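Local structure of alternansucrase (Leuconostoc mesenteroides, 6HVG) at residues Ser203-Ile208 with Ala229-Gln234; Leu422-Thr427 with Ile488-Ser493; Asp828-Gly833 with Ile842-Ile847; Thr892-Thr897 with Met932-Lys937; Pro1165-Val1170 with Leu1191-Thr1196. The protein is a large multidomain protein of glycoside hydrolase family 70, carrying a TIM-barrel-type core with bound calcium and flanked by repeats related to choline-binding and cell-wall-binding modules. All coordinates share one frame; numbering follows the deposited sequence.

Overall arrangement
The five contacts lie far apart and share no element, so each illustrates a different part of the fold. Contacts 3 and 5 are buried: contact 3 joins a barrel loop to the start of a helix through one amide bond and apolar packing, whereas contact 5 is backbone pairing between neighbouring strands. Contact 1 lies at the surface among the repeats, where polar side chains do the joining. Contacts 2 and 4 are partly buried; the first has van der Waals packing alone, the second a backbone bond with a long salt bridge. Contacts 3 and 4 come within about 17 Å at their nearest atoms, while the centres of contacts 2 and 4 are about 98 Å apart.

Contact 1: Ser203-Ile208 with Ala229-Gln234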
# COMPACT_ATOMS: atom_id res chain seq x y z
N SER A 203 -34.47 10.24 5.96
CA SER A 203 -33.83 10.26 7.28
C SER A 203 -34.73 10.80 8.43
O SER A 203 -35.72 11.46 8.21
CB SER A 203 -32.48 11.01 7.24
OG SER A 203 -32.61 12.32 6.71
N SER A 204 -34.34 10.48 9.65
CA SER A 204 -35.07 10.88 10.85
C SER A 204 -35.20 12.38 10.99
O SER A 204 -34.28 13.14 10.74
CB SER A 204 -34.35 10.38 12.10
OG SER A 204 -34.36 8.97 12.14
N ASN A 205 -36.36 12.81 11.46
CA ASN A 205 -36.57 14.19 11.80
C ASN A 205 -37.76 14.33 12.75
O ASN A 205 -38.48 13.37 13.03
CB ASN A 205 -36.81 15.02 10.52
CG ASN A 205 -36.24 16.42 10.61
OD1 ASN A 205 -35.73 16.84 11.63
ND2 ASN A 205 -36.35 17.15 9.53
N VAL A 206 -37.94 15.56 13.21
CA VAL A 206 -39.05 15.94 14.05
C VAL A 206 -39.90 16.91 13.25
O VAL A 206 -39.38 17.89 12.72
CB VAL A 206 -38.54 16.64 15.31
CG1 VAL A 206 -39.69 16.95 16.24
CG2 VAL A 206 -37.50 15.77 16.00
N ASP A 207 -41.19 16.63 13.16
CA ASP A 207 -42.12 17.52 12.52
C ASP A 207 -43.05 18.08 13.59
O ASP A 207 -43.46 17.35 14.50
CB ASP A 207 -42.93 16.73 11.47
CG ASP A 207 -43.57 17.62 10.40
OD1 ASP A 207 -43.50 18.86 10.49
OD2 ASP A 207 -44.17 17.07 9.46
N ILE A 208 -43.37 19.36 13.52
CA ILE A 208 -44.46 19.91 14.33
C ILE A 208 -45.72 19.50 13.57
O ILE A 208 -45.92 19.93 12.42
CB ILE A 208 -44.39 21.44 14.52
CG1 ILE A 208 -42.99 21.92 14.95
CG2 ILE A 208 -45.40 21.90 15.53
CD1 ILE A 208 -42.40 21.25 16.16
N ALA A 229 -32.66 13.70 16.66
CA ALA A 229 -32.12 15.01 16.35
C ALA A 229 -32.86 15.49 15.13
O ALA A 229 -33.07 14.70 14.21
CB ALA A 229 -30.63 14.93 16.07
N ASP A 230 -33.26 16.76 15.14
CA ASP A 230 -33.95 17.34 13.98
C ASP A 230 -32.95 17.94 12.97
O ASP A 230 -31.74 17.85 13.15
CB ASP A 230 -35.04 18.32 14.42
CG ASP A 230 -34.51 19.67 14.89
OD1 ASP A 230 -33.30 19.95 14.73
OD2 ASP A 230 -35.32 20.45 15.44
N SER A 231 -33.48 18.52 11.90
CA SER A 231 -32.68 19.12 10.83
C SER A 231 -31.67 20.15 11.35
O SER A 231 -30.53 20.17 10.90
CB SER A 231 -33.59 19.78 9.79
OG SER A 231 -34.28 18.82 9.01
N SER A 232 -32.08 20.98 12.30
CA SER A 232 -31.24 22.07 12.82
C SER A 232 -30.25 21.66 13.91
O SER A 232 -29.66 22.53 14.55
CB SER A 232 -32.13 23.19 13.37
OG SER A 232 -33.19 23.45 12.46
N GLY A 233 -30.07 20.36 14.14
CA GLY A 233 -29.14 19.87 15.16
C GLY A 233 -29.64 19.98 16.60
O GLY A 233 -28.85 19.96 17.52
N GLN A 234 -30.95 20.09 16.78
CA GLN A 234 -31.56 20.04 18.11
C GLN A 234 -32.06 18.62 18.43
O GLN A 234 -32.42 17.85 17.53
CB GLN A 234 -32.73 21.02 18.20
CG GLN A 234 -32.36 22.50 18.09
CD GLN A 234 -33.59 23.39 17.86
OE1 GLN A 234 -33.83 24.35 18.59
NE2 GLN A 234 -34.37 23.06 16.85
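Asn205 meets Ser231 with both ends of its side-chain amide. ND2 donates to Ser231 OG at 2.7 Å, the hydroxyl standing 32° out of the amide plane, while Asn205 OD1 accepts a weak bond from Ser231 N at 2.8 Å. The same OD1 takes a second weak bond from the backbone N of Val206, its own neighbour; the amide is thus held from both segments, which probably limits its rotation. Beside it, Val206 packs CG2 on Asp230 CB at 3.9 Å.

One shell further out, the carboxylate of Asp230 shapes the loop that presents Ser231. Its CG stands between the backbone N and the carbonyl carbon (chi1 76°), which turns OD1 into the loop; there Gln234 N reaches Asp230 OD1 at 3.1 Å from above the carboxylate plane, and Ser232 N adds a weak bond. Asp230 O also receives Gly233 N, closing a type I turn from Asp230 to Gly233. Around these residues, Ser231 OG and Tyr194 OH share a weak hydrogen bond, Phe185 packs on Asn205, and Tyr236 touches both Val206 and Asp230. Strands 226-229 and 235-238 run into and out of the turn, with Asp230 N bonded to Gln234 O between them. A short hairpin loop tied by an asparagine to strand 205-209, which lies earlier in the chain, is consistent with the serial beta hairpins of choline-binding-type repeats.

Contact 2: Leu422-Thr427 with Ile488-Ser493; sequences LKNGDT and IEQQIS
Glu489 lays the aliphatic part of its side chain over the beta turn Leu422 to Gly425, with CB and CG against Leu422 O and CB 3.7 Å from Gly425 N. The turn is already closed by its own bond from Gly425 N to Leu422 O, so the methylenes pack on a carbonyl already bonded within the turn. Beyond CG the chain bends (chi2 -73°) and carries the carboxylate away to Arg437, with which OE1 forms a salt bridge; the charged end thus serves a third element while the stem does the packing.

A turn of helix further on, Ser493 touches Asn424 by its hydroxyl oxygen and its CB. OG lies 3.5 Å from Asn424 CA, and Ser493 CB is 3.6 Å from Asn424 OD1, the amide passing alongside because its CG is anti to the backbone N (chi1 -162°). The hydroxyl itself is engaged with its own helix: OG donates to Glu489 O at 3.2 Å, a carbonyl that also accepts the main-chain N of Ser493. Gln490 adds its CG, 3.5 Å from Asn424 O. Between the two segments there is van der Waals contact alone, without a hydrogen bond. Leu422 also rests on Phe482 and Thr486, one or two turns earlier in the same helix. The whole is a type II turn, at the tip of the two-stranded hairpin 420-423 and 427-430, docked on the flank of helix 474-495.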
# COMPACT_ATOMS: atom_id res chain seq x y z
N LEU A 422 10.83 -34.99 35.08
CA LEU A 422 9.88 -35.41 36.12
C LEU A 422 8.75 -36.22 35.48
O LEU A 422 7.64 -35.73 35.42
CB LEU A 422 9.33 -34.17 36.83
CG LEU A 422 8.35 -34.35 37.98
CD1 LEU A 422 9.09 -34.84 39.22
CD2 LEU A 422 7.56 -33.08 38.29
N LYS A 423 9.04 -37.44 35.01
CA LYS A 423 8.02 -38.22 34.29
C LYS A 423 6.77 -38.35 35.15
O LYS A 423 6.87 -38.56 36.36
CB LYS A 423 8.55 -39.60 33.82
CG LYS A 423 8.70 -40.66 34.91
CD LYS A 423 8.55 -42.09 34.38
CE LYS A 423 9.01 -43.17 35.40
NZ LYS A 423 8.03 -44.27 35.67
N ASN A 424 5.62 -38.12 34.53
CA ASN A 424 4.32 -38.29 35.17
C ASN A 424 4.14 -37.46 36.44
O ASN A 424 3.15 -37.63 37.17
CB ASN A 424 4.07 -39.78 35.46
CG ASN A 424 2.60 -40.11 35.71
OD1 ASN A 424 1.70 -39.42 35.23
ND2 ASN A 424 2.36 -41.19 36.44
N GLY A 425 5.09 -36.57 36.71
CA GLY A 425 5.07 -35.79 37.93
C GLY A 425 5.46 -36.59 39.16
O GLY A 425 5.11 -36.19 40.25
N ASP A 426 6.16 -37.71 39.01
CA ASP A 426 6.46 -38.57 40.16
C ASP A 426 7.94 -38.74 40.37
O ASP A 426 8.48 -38.44 41.44
CB ASP A 426 5.82 -39.96 40.02
CG ASP A 426 4.31 -39.94 40.20
OD1 ASP A 426 3.62 -40.91 39.79
OD2 ASP A 426 3.82 -38.95 40.76
N THR A 427 8.60 -39.26 39.33
CA THR A 427 9.97 -39.67 39.46
C THR A 427 10.84 -39.02 38.40
O THR A 427 10.49 -38.99 37.22
CB THR A 427 10.12 -41.21 39.43
OG1 THR A 427 9.48 -41.74 38.28
CG2 THR A 427 9.51 -41.81 40.69
N ILE A 488 2.16 -30.46 33.63
CA ILE A 488 2.55 -30.69 32.26
C ILE A 488 2.98 -32.14 32.05
O ILE A 488 2.57 -32.78 31.08
CB ILE A 488 3.67 -29.72 31.80
CG1 ILE A 488 3.08 -28.33 31.54
CG2 ILE A 488 4.35 -30.21 30.51
CD1 ILE A 488 4.11 -27.23 31.44
N GLU A 489 3.78 -32.67 32.96
CA GLU A 489 4.29 -34.02 32.79
C GLU A 489 3.19 -35.07 32.89
O GLU A 489 3.29 -36.16 32.31
CB GLU A 489 5.40 -34.31 33.79
CG GLU A 489 6.61 -33.39 33.67
CD GLU A 489 7.49 -33.66 32.44
OE1 GLU A 489 7.06 -34.35 31.51
OE2 GLU A 489 8.62 -33.13 32.43
N GLN A 490 2.13 -34.72 33.62
CA GLN A 490 0.95 -35.58 33.75
C GLN A 490 0.11 -35.67 32.47
O GLN A 490 -0.35 -36.75 32.10
CB GLN A 490 0.07 -35.11 34.91
CG GLN A 490 0.68 -35.37 36.29
CD GLN A 490 -0.06 -34.65 37.41
OE1 GLN A 490 -0.96 -33.85 37.16
NE2 GLN A 490 0.34 -34.92 38.65
N GLN A 491 -0.10 -34.53 31.80
CA GLN A 491 -0.83 -34.52 30.54
C GLN A 491 0.02 -35.09 29.40
O GLN A 491 -0.55 -35.50 28.39
CB GLN A 491 -1.35 -33.13 30.19
CG GLN A 491 -2.37 -32.53 31.15
CD GLN A 491 -3.79 -33.03 30.97
OE1 GLN A 491 -4.46 -33.42 31.93
NE2 GLN A 491 -4.29 -32.96 29.72
N ILE A 492 1.35 -35.10 29.55
CA ILE A 492 2.23 -35.78 28.59
C ILE A 492 2.09 -37.31 28.69
O ILE A 492 2.04 -38.01 27.67
CB ILE A 492 3.72 -35.36 28.76
CG1 ILE A 492 3.92 -33.94 28.22
CG2 ILE A 492 4.68 -36.30 28.03
CD1 ILE A 492 5.19 -33.26 28.66
N SER A 493 2.02 -37.81 29.92
CA SER A 493 1.78 -39.24 30.15
C SER A 493 0.37 -39.66 29.71
O SER A 493 0.21 -40.68 29.06
CB SER A 493 1.99 -39.56 31.62
OG SER A 493 3.35 -39.34 31.96

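Contact 3: Asp828-Gly833 with Ile842-Ile847; sequences DMYLEG and IYNPVI
Asn844 ND2 donates to Met829 O at 3.1 Å in a nearly straight bond, the N-H...O angle being 176°. The acceptor lies in the amide plane of Asn844, yet the donor sits 36° above the plane of the carbonyl and so does not follow a lone pair. The same ND2 lies over one face of the Tyr830 ring, 3.8 Å above its plane and offset toward the rim, with the amide and ring planes steeply inclined to each other. On another flank of the amide, Met829 CE approaches Asn844 ND2 to 3.8 Å. The nitrogen thus meets a carbonyl, a ring and a methyl group; the first torsion of Asn844, with CG anti to the backbone N (chi1 -170°), swings it to that spot.

These residues lie in the connection from strand 821-825 of the eight-stranded parallel barrel, through the short helix 826-829, to helix 844-857, on the TIM-barrel part of the protein. Thr841 OG1, in the intervening loop, bonds to Asp828 O. Apolar packing continues the join: Met829, bent at chi2 and chi3, puts SD 3.7 Å from Ile847 CG2, while Ile847 CD1 comes within 3.7 Å of Asp828 O. Tyr843 turns its ring edge toward that carbonyl, with ring atom CD2 4.0 Å from Asp828 O, and receives Ile842 CG1 over the centre of one face. The carboxylate of Asp828 points to other partners, a salt bridge with Arg750 and a hydrogen bond with Tyr811 OH, the latter residue lying on helix 807-814 and also touching Ile847.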
# COMPACT_ATOMS: atom_id res chain seq x y z
N ASP A 828 -8.47 -5.61 -21.74
CA ASP A 828 -9.34 -4.78 -22.57
C ASP A 828 -9.86 -5.56 -23.78
O ASP A 828 -10.78 -5.11 -24.44
CB ASP A 828 -8.59 -3.54 -23.05
CG ASP A 828 -8.20 -2.61 -21.91
OD1 ASP A 828 -8.98 -2.57 -20.92
OD2 ASP A 828 -7.13 -1.94 -22.01
N MET A 829 -9.24 -6.71 -24.06
CA MET A 829 -9.62 -7.56 -25.19
C MET A 829 -10.45 -8.77 -24.74
O MET A 829 -11.40 -9.16 -25.41
CB MET A 829 -8.38 -8.04 -25.93
CG MET A 829 -7.55 -6.92 -26.55
SD MET A 829 -8.40 -6.16 -27.94
CE MET A 829 -8.11 -7.41 -29.19
N TYR A 830 -10.06 -9.37 -23.62
CA TYR A 830 -10.76 -10.50 -23.04
C TYR A 830 -11.04 -10.18 -21.58
O TYR A 830 -10.46 -9.25 -21.03
CB TYR A 830 -9.95 -11.78 -23.22
CG TYR A 830 -9.74 -12.08 -24.68
CD1 TYR A 830 -8.63 -11.57 -25.36
CD2 TYR A 830 -10.68 -12.82 -25.42
CE1 TYR A 830 -8.45 -11.82 -26.71
CE2 TYR A 830 -10.51 -13.05 -26.78
CZ TYR A 830 -9.39 -12.56 -27.42
OH TYR A 830 -9.20 -12.78 -28.75
N LEU A 831 -11.95 -10.92 -20.96
CA LEU A 831 -12.31 -10.65 -19.58
C LEU A 831 -11.19 -11.06 -18.63
O LEU A 831 -10.58 -12.13 -18.79
CB LEU A 831 -13.60 -11.37 -19.21
CG LEU A 831 -14.87 -10.90 -19.92
CD1 LEU A 831 -16.04 -11.77 -19.50
CD2 LEU A 831 -15.17 -9.42 -19.65
N GLU A 832 -10.95 -10.22 -17.62
CA GLU A 832 -9.77 -10.34 -16.75
C GLU A 832 -9.76 -11.52 -15.80
O GLU A 832 -8.69 -11.87 -15.31
CB GLU A 832 -9.57 -9.06 -15.94
CG GLU A 832 -8.79 -8.01 -16.72
CD GLU A 832 -9.08 -6.61 -16.25
OE1 GLU A 832 -10.23 -6.17 -16.31
OE2 GLU A 832 -8.14 -5.94 -15.81
N GLY A 833 -10.92 -12.13 -15.55
CA GLY A 833 -11.02 -13.30 -14.69
C GLY A 833 -11.35 -14.58 -15.44
O GLY A 833 -11.51 -14.58 -16.66
N ILE A 842 -16.59 -6.39 -24.58
CA ILE A 842 -17.41 -5.62 -25.51
C ILE A 842 -16.57 -4.69 -26.40
O ILE A 842 -16.97 -4.30 -27.50
CB ILE A 842 -18.55 -4.84 -24.81
CG1 ILE A 842 -18.01 -3.79 -23.84
CG2 ILE A 842 -19.48 -5.80 -24.08
CD1 ILE A 842 -19.08 -2.78 -23.41
N TYR A 843 -15.38 -4.34 -25.92
CA TYR A 843 -14.49 -3.46 -26.65
C TYR A 843 -13.74 -4.18 -27.79
O TYR A 843 -13.27 -3.53 -28.72
CB TYR A 843 -13.51 -2.79 -25.70
CG TYR A 843 -14.13 -2.22 -24.43
CD1 TYR A 843 -15.07 -1.20 -24.48
CD2 TYR A 843 -13.74 -2.68 -23.18
CE1 TYR A 843 -15.61 -0.67 -23.31
CE2 TYR A 843 -14.28 -2.16 -22.02
CZ TYR A 843 -15.21 -1.15 -22.10
OH TYR A 843 -15.72 -0.63 -20.95
N ASN A 844 -13.65 -5.51 -27.71
CA ASN A 844 -12.85 -6.29 -28.65
C ASN A 844 -13.01 -5.94 -30.15
O ASN A 844 -12.01 -5.77 -30.86
CB ASN A 844 -13.08 -7.79 -28.44
CG ASN A 844 -12.10 -8.64 -29.21
OD1 ASN A 844 -12.10 -8.65 -30.45
ND2 ASN A 844 -11.27 -9.40 -28.49
N PRO A 845 -14.25 -5.84 -30.64
CA PRO A 845 -14.41 -5.57 -32.07
C PRO A 845 -13.84 -4.23 -32.49
O PRO A 845 -13.16 -4.14 -33.51
CB PRO A 845 -15.93 -5.63 -32.27
CG PRO A 845 -16.43 -6.43 -31.13
CD PRO A 845 -15.56 -6.00 -29.99
N VAL A 846 -14.09 -3.19 -31.70
CA VAL A 846 -13.61 -1.83 -32.03
C VAL A 846 -12.09 -1.77 -31.99
O VAL A 846 -11.46 -1.25 -32.90
CB VAL A 846 -14.17 -0.75 -31.07
CG1 VAL A 846 -13.84 0.64 -31.59
CG2 VAL A 846 -15.67 -0.90 -30.91
N ILE A 847 -11.50 -2.34 -30.96
CA ILE A 847 -10.06 -2.33 -30.81
C ILE A 847 -9.42 -3.22 -31.88
O ILE A 847 -8.36 -2.90 -32.40
CB ILE A 847 -9.65 -2.79 -29.40
CG1 ILE A 847 -10.29 -1.92 -28.30
CG2 ILE A 847 -8.14 -2.75 -29.25
CD1 ILE A 847 -10.10 -2.46 -26.90

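Contact 4: Thr892-Thr897 with Met932-Lys937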
# COMPACT_ATOMS: atom_id res chain seq x y z
N THR A 892 3.47 16.53 -43.39
CA THR A 892 2.82 17.80 -43.04
C THR A 892 1.45 17.95 -43.68
O THR A 892 1.14 17.26 -44.64
CB THR A 892 3.70 18.97 -43.49
OG1 THR A 892 5.06 18.73 -43.08
CG2 THR A 892 3.26 20.30 -42.84
N SER A 893 0.63 18.84 -43.13
CA SER A 893 -0.65 19.28 -43.74
C SER A 893 -0.55 19.69 -45.19
O SER A 893 -1.36 19.29 -46.02
CB SER A 893 -1.18 20.51 -43.00
OG SER A 893 -1.71 20.15 -41.74
N ASP A 894 0.44 20.52 -45.49
CA ASP A 894 0.59 21.17 -46.79
C ASP A 894 1.43 20.41 -47.80
O ASP A 894 1.46 20.79 -48.96
CB ASP A 894 1.19 22.56 -46.59
CG ASP A 894 0.34 23.45 -45.71
OD1 ASP A 894 -0.90 23.27 -45.70
OD2 ASP A 894 0.93 24.33 -45.05
N GLN A 895 2.11 19.36 -47.37
CA GLN A 895 2.89 18.54 -48.29
C GLN A 895 1.91 17.77 -49.18
O GLN A 895 0.97 17.15 -48.69
CB GLN A 895 3.86 17.62 -47.54
CG GLN A 895 4.85 16.90 -48.46
CD GLN A 895 5.72 15.89 -47.76
OE1 GLN A 895 6.05 16.04 -46.59
NE2 GLN A 895 6.12 14.85 -48.48
N THR A 896 2.16 17.85 -50.49
CA THR A 896 1.27 17.30 -51.51
C THR A 896 1.74 15.97 -52.07
O THR A 896 0.92 15.20 -52.58
CB THR A 896 1.14 18.28 -52.69
OG1 THR A 896 2.43 18.56 -53.24
CG2 THR A 896 0.49 19.57 -52.25
N THR A 897 3.03 15.69 -51.99
CA THR A 897 3.55 14.47 -52.58
C THR A 897 4.88 14.09 -51.97
O THR A 897 5.57 14.92 -51.41
CB THR A 897 3.67 14.62 -54.13
OG1 THR A 897 3.66 13.32 -54.75
CG2 THR A 897 4.95 15.41 -54.53
N MET A 932 -7.24 16.36 -43.39
CA MET A 932 -6.60 15.16 -43.91
C MET A 932 -5.36 15.46 -44.75
O MET A 932 -4.59 14.56 -45.04
CB MET A 932 -7.58 14.38 -44.79
CG MET A 932 -8.77 13.80 -44.05
SD MET A 932 -8.29 12.46 -42.93
CE MET A 932 -8.39 13.30 -41.40
N GLY A 933 -5.24 16.70 -45.21
CA GLY A 933 -4.01 17.18 -45.82
C GLY A 933 -4.08 17.40 -47.31
O GLY A 933 -4.87 16.78 -48.00
N LYS A 934 -3.20 18.25 -47.81
CA LYS A 934 -3.13 18.62 -49.23
C LYS A 934 -2.58 17.50 -50.13
O LYS A 934 -2.54 17.64 -51.35
CB LYS A 934 -2.31 19.91 -49.36
CG LYS A 934 -2.91 21.06 -48.54
CD LYS A 934 -2.95 22.41 -49.23
CE LYS A 934 -4.12 23.28 -48.76
NZ LYS A 934 -3.98 23.67 -47.34
N ALA A 935 -2.11 16.42 -49.52
CA ALA A 935 -1.84 15.18 -50.23
C ALA A 935 -3.11 14.37 -50.50
O ALA A 935 -3.04 13.37 -51.19
CB ALA A 935 -0.83 14.35 -49.47
N HIS A 936 -4.25 14.80 -49.97
CA HIS A 936 -5.52 14.09 -50.17
C HIS A 936 -6.64 15.01 -50.62
O HIS A 936 -7.73 14.96 -50.05
CB HIS A 936 -5.92 13.39 -48.87
CG HIS A 936 -4.94 12.36 -48.43
ND1 HIS A 936 -5.08 11.03 -48.76
CD2 HIS A 936 -3.80 12.46 -47.71
CE1 HIS A 936 -4.07 10.35 -48.25
NE2 HIS A 936 -3.29 11.20 -47.61
N LYS A 937 -6.38 15.82 -51.65
CA LYS A 937 -7.40 16.71 -52.20
C LYS A 937 -8.44 15.88 -52.91
O LYS A 937 -8.12 14.91 -53.61
CB LYS A 937 -6.81 17.73 -53.17
CG LYS A 937 -5.64 18.54 -52.64
CD LYS A 937 -5.14 19.56 -53.65
CE LYS A 937 -4.06 20.44 -53.03
NZ LYS A 937 -3.25 21.15 -54.05
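Two loops of the antiparallel beta domain, one after strand 881-885 and one after strand 927-931, meet where Ser893 and Lys934 face each other. Lys934 N donates to Ser893 O at 2.8 Å, and the bond is straight at both ends, pointing nearly along the C=O axis with an N-H...O angle of 176°. Its neighbour Gly933 brings CA to 3.4 Å from Ser893 O, at backbone angles that suit a residue without a side chain. Gly933 also opens a type I turn, closed by His936 N on Gly933 O, which is consistent with the orientation of Lys934 N toward its acceptor.

The lysine chain then runs beside the first loop. Lys934 CG passes 3.4 Å from Ser893 O, and the chain, bent at chi2 and again at chi4 (67°), lies side by side with Asp894 and points the same way. At the end its NZ forms a long salt bridge with Asp894 OD1, 3.5 Å away. Thr896 sets its methyl CG2 against the peptide, 3.7 Å from Lys934 O. Ala935 CB is tucked at 3.4 Å from Gln895 O, and it also packs on Ile890 and Tyr905.

Gln895 steadies the first loop: NE2 donates to Thr897 O at 3.0 Å, the acceptor lying in the amide plane, while OE1 accepts from Met891 N. His936 NE2 bonds to Phe886 O, next to strand 881-885, while ND1 bonds to Gln939 within its own loop. The contact thus joins two strand connections, 881-885 to 910-915 and 927-931 to 940-947, of the antiparallel beta domain.

Contact 5: Pro1165-Val1170 with Leu1191-Thr1196; sequences PGKEVV and LYVANT
The amide of Asn1195 has Lys1167 CG above one face and offset from its centre, 3.9 Å from Asn1195 ND2, the two side chains lying side by side and pointing the same way. Beyond ND2 lies a water, which accepts from that nitrogen at 3.3 Å and donates to Pro1165 O. Leu1164 O bonds to ND2 as well and Arg1256 to OD1, so both ends of the amide are held. The ring of Tyr1192 leads away from strand 1166-1170, because CG is anti to the backbone N (chi1 -163°), and its hydroxyl bonds to Glu520 and Leu1254 N. Only its CB stays against the neighbouring strand, 4.0 Å from Val1170 CG2.

The two strands belong to an antiparallel sheet in which 1166-1175 lies between 534-537 and the outermost strand 1190-1197. Glu1168 with Ala1194 and Val1170 with Tyr1192 are hydrogen-bonded pairs, each joined by two bonds; Val1170 N reaches Tyr1192 O at 2.8 Å. Val1169 with Val1193, between these, and Lys1167 with Asn1195, beyond Glu1168, are non-hydrogen-bonded pairs, where CA-H groups approach carbonyls of the other strand.

On the face of Lys1167 and Val1169, Lys1167 crosses Val1193 obliquely, its CD 3.7 Å from Val1193 CG1, and Val1169 CG1 meets Leu1191 CB at 4.0 Å. On the other face Val1170 touches Ala1194; Tyr537 touches both, and Thr1196. The side chains of Thr1196 and Glu1168 cross at about a right angle; a bond from OG1 to OE1 is modelled, but its length is doubtful. Ala1245 N also bonds to Glu1168 OE1. The side chain of Thr1196 is about 14 Å from the calcium ion.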
# COMPACT_ATOMS: atom_id res chain seq x y z
N PRO A 1165 12.57 -21.10 2.75
CA PRO A 1165 12.23 -22.00 3.85
C PRO A 1165 13.20 -22.04 5.04
O PRO A 1165 12.85 -22.57 6.09
CB PRO A 1165 12.21 -23.37 3.18
CG PRO A 1165 13.20 -23.25 2.08
CD PRO A 1165 13.05 -21.84 1.56
N GLY A 1166 14.39 -21.48 4.89
CA GLY A 1166 15.43 -21.60 5.91
C GLY A 1166 15.63 -20.31 6.70
O GLY A 1166 15.72 -19.22 6.11
N LYS A 1167 15.72 -20.45 8.03
CA LYS A 1167 15.81 -19.29 8.93
C LYS A 1167 17.23 -18.93 9.27
O LYS A 1167 18.07 -19.80 9.36
CB LYS A 1167 15.06 -19.54 10.24
CG LYS A 1167 13.60 -19.95 10.08
CD LYS A 1167 12.88 -20.00 11.43
CE LYS A 1167 11.48 -20.55 11.27
NZ LYS A 1167 10.67 -20.34 12.48
N GLU A 1168 17.49 -17.64 9.40
CA GLU A 1168 18.77 -17.11 9.87
C GLU A 1168 18.48 -15.96 10.83
O GLU A 1168 17.36 -15.45 10.87
CB GLU A 1168 19.61 -16.54 8.74
CG GLU A 1168 20.07 -17.53 7.69
CD GLU A 1168 20.85 -16.84 6.58
OE1 GLU A 1168 20.19 -16.26 5.68
OE2 GLU A 1168 22.11 -16.82 6.61
N VAL A 1169 19.49 -15.59 11.60
CA VAL A 1169 19.35 -14.48 12.52
C VAL A 1169 20.05 -13.29 11.91
O VAL A 1169 21.25 -13.33 11.68
CB VAL A 1169 19.92 -14.79 13.93
CG1 VAL A 1169 19.85 -13.56 14.82
CG2 VAL A 1169 19.15 -15.93 14.57
N VAL A 1170 19.28 -12.24 11.64
CA VAL A 1170 19.80 -11.00 11.05
C VAL A 1170 19.78 -9.90 12.12
O VAL A 1170 19.11 -10.04 13.14
CB VAL A 1170 18.93 -10.51 9.85
CG1 VAL A 1170 18.80 -11.60 8.79
CG2 VAL A 1170 17.54 -10.04 10.30
N LEU A 1191 18.29 -8.13 16.96
CA LEU A 1191 18.41 -9.44 16.35
C LEU A 1191 17.01 -9.97 16.07
O LEU A 1191 16.08 -9.83 16.88
CB LEU A 1191 19.23 -10.42 17.21
CG LEU A 1191 20.69 -10.07 17.53
CD1 LEU A 1191 21.49 -11.33 17.85
CD2 LEU A 1191 21.39 -9.30 16.43
N TYR A 1192 16.88 -10.58 14.90
CA TYR A 1192 15.58 -10.98 14.37
C TYR A 1192 15.77 -12.26 13.60
O TYR A 1192 16.81 -12.46 12.98
CB TYR A 1192 15.07 -9.90 13.42
CG TYR A 1192 13.61 -9.95 13.11
CD1 TYR A 1192 12.68 -9.39 13.96
CD2 TYR A 1192 13.16 -10.50 11.93
CE1 TYR A 1192 11.33 -9.42 13.66
CE2 TYR A 1192 11.82 -10.54 11.63
CZ TYR A 1192 10.91 -9.99 12.50
OH TYR A 1192 9.56 -10.03 12.19
N VAL A 1193 14.77 -13.14 13.67
CA VAL A 1193 14.76 -14.36 12.89
C VAL A 1193 13.97 -14.08 11.63
O VAL A 1193 12.79 -13.80 11.69
CB VAL A 1193 14.08 -15.51 13.64
CG1 VAL A 1193 13.89 -16.71 12.74
CG2 VAL A 1193 14.91 -15.92 14.84
N ALA A 1194 14.65 -14.15 10.50
CA ALA A 1194 14.03 -13.96 9.20
C ALA A 1194 14.10 -15.24 8.39
O ALA A 1194 14.87 -16.13 8.70
CB ALA A 1194 14.72 -12.83 8.46
N ASN A 1195 13.25 -15.33 7.36
CA ASN A 1195 13.30 -16.44 6.43
C ASN A 1195 14.02 -15.99 5.15
O ASN A 1195 13.42 -15.43 4.27
CB ASN A 1195 11.89 -16.95 6.13
CG ASN A 1195 11.43 -17.99 7.12
OD1 ASN A 1195 10.92 -17.65 8.16
ND2 ASN A 1195 11.64 -19.26 6.81
N THR A 1196 15.31 -16.29 5.08
CA THR A 1196 16.20 -15.73 4.07
C THR A 1196 16.95 -16.75 3.23
O THR A 1196 17.57 -16.39 2.22
CB THR A 1196 17.27 -14.85 4.74
OG1 THR A 1196 17.82 -15.57 5.86
CG2 THR A 1196 16.65 -13.56 5.22
O HOH W 1 10.82 -22.02 8.34